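Protein HIRA (Homo sapiens, PDB 5YJE) acts with ASF1A as a histone chaperone subunit that promotes replication-independent chromatin assembly and is required for periodic repression of histone genes in the cell cycle. Local coordinates at residues T69-G73 with V74-R78. Sequence-based numbering, arbitrary orientation.
Sequences TVVGG and VKLSR
The flat carbonyls of Val-71 and Val-74 are met by N-H groups in different ways. Val-74 N reaches Val-71 O at 2.8 Å from above the carbonyl plane, 54° out of it, in keeping with its place across a tight turn. Val-71 N answers to Val-74 O with a straighter bond of 2.9 Å, its donor tilted only 29° from the plane of the Val-74 carbonyl. One pair further, Leu-76 N meets Thr-69 O almost head-on, at 2.9 Å. On one face of the ladder Thr-69, Val-71, Val-74 and Leu-76 gather. CD1 of Leu-76 touches CG2 of Thr-69 and both methyls of Val-71, CG1 at 3.9 Å; the Thr-69 and Leu-76 side chains lie side by side, while that of Val-71 crosses the leucine at about a right angle. Branched Val and Thr suit the extended backbone, and the methyls of this face suit an interface: Val-264, Val-268 and Thr-272 of the second subunit, another copy of the protein, pack on it. Val-70 and Lys-75, both exposed, point to the other face. With CG1 anti to the backbone N (chi1 -164°), Val-70 lays that methyl 3.6 Å from Val-74 O, while the lysine's ammonium makes a weak, long ion pair with Glu-67. Gly-72 and Gly-73 take positive phi, easily adopted without a side chain, as the two-residue loop of a type I' beta hairpin in HIRA's C-terminal part, within its CCNA1-interacting region.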
ATOM      1  N   THR B  69      38.003 -14.588   8.459  1.00 49.02           N
ATOM      2  CA  THR B  69      39.176 -13.996   7.831  1.00 55.35           C
ATOM      3  C   THR B  69      38.942 -12.506   7.640  1.00 57.66           C
ATOM      4  O   THR B  69      37.818 -12.006   7.764  1.00 53.32           O
ATOM      5  CB  THR B  69      39.500 -14.657   6.486  1.00 55.25           C
ATOM      6  OG1 THR B  69      40.817 -14.276   6.095  1.00 55.99           O
ATOM      7  CG2 THR B  69      38.532 -14.198   5.403  1.00 49.27           C
ATOM      8  N   VAL B  70      40.023 -11.810   7.315  1.00 54.16           N
ATOM      9  CA  VAL B  70      39.986 -10.383   7.022  1.00 57.89           C
ATOM     10  C   VAL B  70      40.519 -10.155   5.613  1.00 57.37           C
ATOM     11  O   VAL B  70      41.520 -10.761   5.213  1.00 66.85           O
ATOM     12  CB  VAL B  70      40.806  -9.573   8.047  1.00 54.95           C
ATOM     13  CG1 VAL B  70      40.447  -8.095   7.959  1.00 60.45           C
ATOM     14  CG2 VAL B  70      40.578 -10.100   9.422  1.00 52.60           C
ATOM     15  N   VAL B  71      39.845  -9.301   4.850  1.00 57.63           N
ATOM     16  CA  VAL B  71      40.356  -8.834   3.564  1.00 55.40           C
ATOM     17  C   VAL B  71      40.159  -7.330   3.515  1.00 57.41           C
ATOM     18  O   VAL B  71      39.045  -6.839   3.724  1.00 57.95           O
ATOM     19  CB  VAL B  71      39.689  -9.539   2.356  1.00 57.33           C
ATOM     20  CG1 VAL B  71      39.729 -11.060   2.531  1.00 57.01           C
ATOM     21  CG2 VAL B  71      38.253  -9.078   2.132  1.00 56.67           C
ATOM     22  N   GLY B  72      41.248  -6.600   3.301  1.00 58.63           N
ATOM     23  CA  GLY B  72      41.177  -5.142   3.268  1.00 56.41           C
ATOM     24  C   GLY B  72      40.584  -4.529   4.518  1.00 59.82           C
ATOM     25  O   GLY B  72      39.785  -3.586   4.432  1.00 62.51           O
ATOM     26  N   GLY B  73      40.965  -5.037   5.691  1.00 54.76           N
ATOM     27  CA  GLY B  73      40.381  -4.595   6.940  1.00 59.67           C
ATOM     28  C   GLY B  73      38.968  -5.073   7.192  1.00 61.84           C
ATOM     29  O   GLY B  73      38.495  -4.967   8.328  1.00 65.42           O
ATOM     30  N   VAL B  74      38.292  -5.622   6.187  1.00 57.90           N
ATOM     31  CA  VAL B  74      36.905  -6.067   6.302  1.00 57.78           C
ATOM     32  C   VAL B  74      36.875  -7.500   6.825  1.00 56.12           C
ATOM     33  O   VAL B  74      37.370  -8.427   6.169  1.00 55.77           O
ATOM     34  CB  VAL B  74      36.183  -5.960   4.951  1.00 57.88           C
ATOM     35  CG1 VAL B  74      34.744  -6.413   5.075  1.00 58.27           C
ATOM     36  CG2 VAL B  74      36.284  -4.531   4.398  1.00 56.99           C
ATOM     37  N   LYS B  75      36.299  -7.676   8.010  1.00 55.36           N
ATOM     38  CA  LYS B  75      36.073  -8.998   8.583  1.00 52.60           C
ATOM     39  C   LYS B  75      34.932  -9.709   7.859  1.00 51.05           C
ATOM     40  O   LYS B  75      33.848  -9.146   7.704  1.00 50.07           O
ATOM     41  CB  LYS B  75      35.730  -8.873  10.068  1.00 54.38           C
ATOM     42  CG  LYS B  75      36.868  -8.369  10.944  1.00 61.15           C
ATOM     43  CD  LYS B  75      36.574  -8.626  12.425  1.00 59.65           C
ATOM     44  CE  LYS B  75      36.337  -7.329  13.193  1.00 72.26           C
ATOM     45  NZ  LYS B  75      35.001  -6.710  12.899  1.00 66.23           N
ATOM     46  N   LEU B  76      35.165 -10.955   7.446  1.00 49.22           N
ATOM     47  CA  LEU B  76      34.200 -11.724   6.674  1.00 42.45           C
ATOM     48  C   LEU B  76      33.657 -12.888   7.491  1.00 50.24           C
ATOM     49  O   LEU B  76      34.379 -13.504   8.279  1.00 47.66           O
ATOM     50  CB  LEU B  76      34.834 -12.283   5.392  1.00 46.90           C
ATOM     51  CG  LEU B  76      35.488 -11.322   4.379  1.00 53.27           C
ATOM     52  CD1 LEU B  76      36.087 -12.139   3.231  1.00 51.91           C
ATOM     53  CD2 LEU B  76      34.530 -10.271   3.832  1.00 48.06           C
ATOM     54  N   SER B  77      32.388 -13.187   7.268  1.00 44.00           N
ATOM     55  CA  SER B  77      31.745 -14.374   7.775  1.00 44.80           C
ATOM     56  C   SER B  77      31.317 -15.212   6.586  1.00 41.97           C
ATOM     57  O   SER B  77      30.959 -14.682   5.539  1.00 43.45           O
ATOM     58  CB  SER B  77      30.537 -14.018   8.666  1.00 44.29           C
ATOM     59  OG  SER B  77      30.915 -13.149   9.725  1.00 43.74           O
ATOM     60  N   ARG B  78      31.349 -16.527   6.757  1.00 43.80           N
ATOM     61  CA  ARG B  78      31.017 -17.463   5.699  1.00 46.82           C
ATOM     62  C   ARG B  78      29.618 -18.011   5.899  1.00 42.06           C
ATOM     63  O   ARG B  78      29.210 -18.325   7.026  1.00 43.13           O
ATOM     64  CB  ARG B  78      32.003 -18.635   5.645  1.00 46.39           C
ATOM     65  CG  ARG B  78      33.407 -18.252   5.304  1.00 52.38           C
ATOM     66  CD  ARG B  78      34.315 -19.484   5.297  1.00 53.96           C
ATOM     67  NE  ARG B  78      34.024 -20.364   4.169  1.00 58.29           N
ATOM     68  CZ  ARG B  78      34.658 -21.506   3.932  1.00 60.16           C
ATOM     69  NH1 ARG B  78      35.621 -21.923   4.755  1.00 56.27           N
ATOM     70  NH2 ARG B  78      34.315 -22.241   2.881  1.00 57.17           N
TER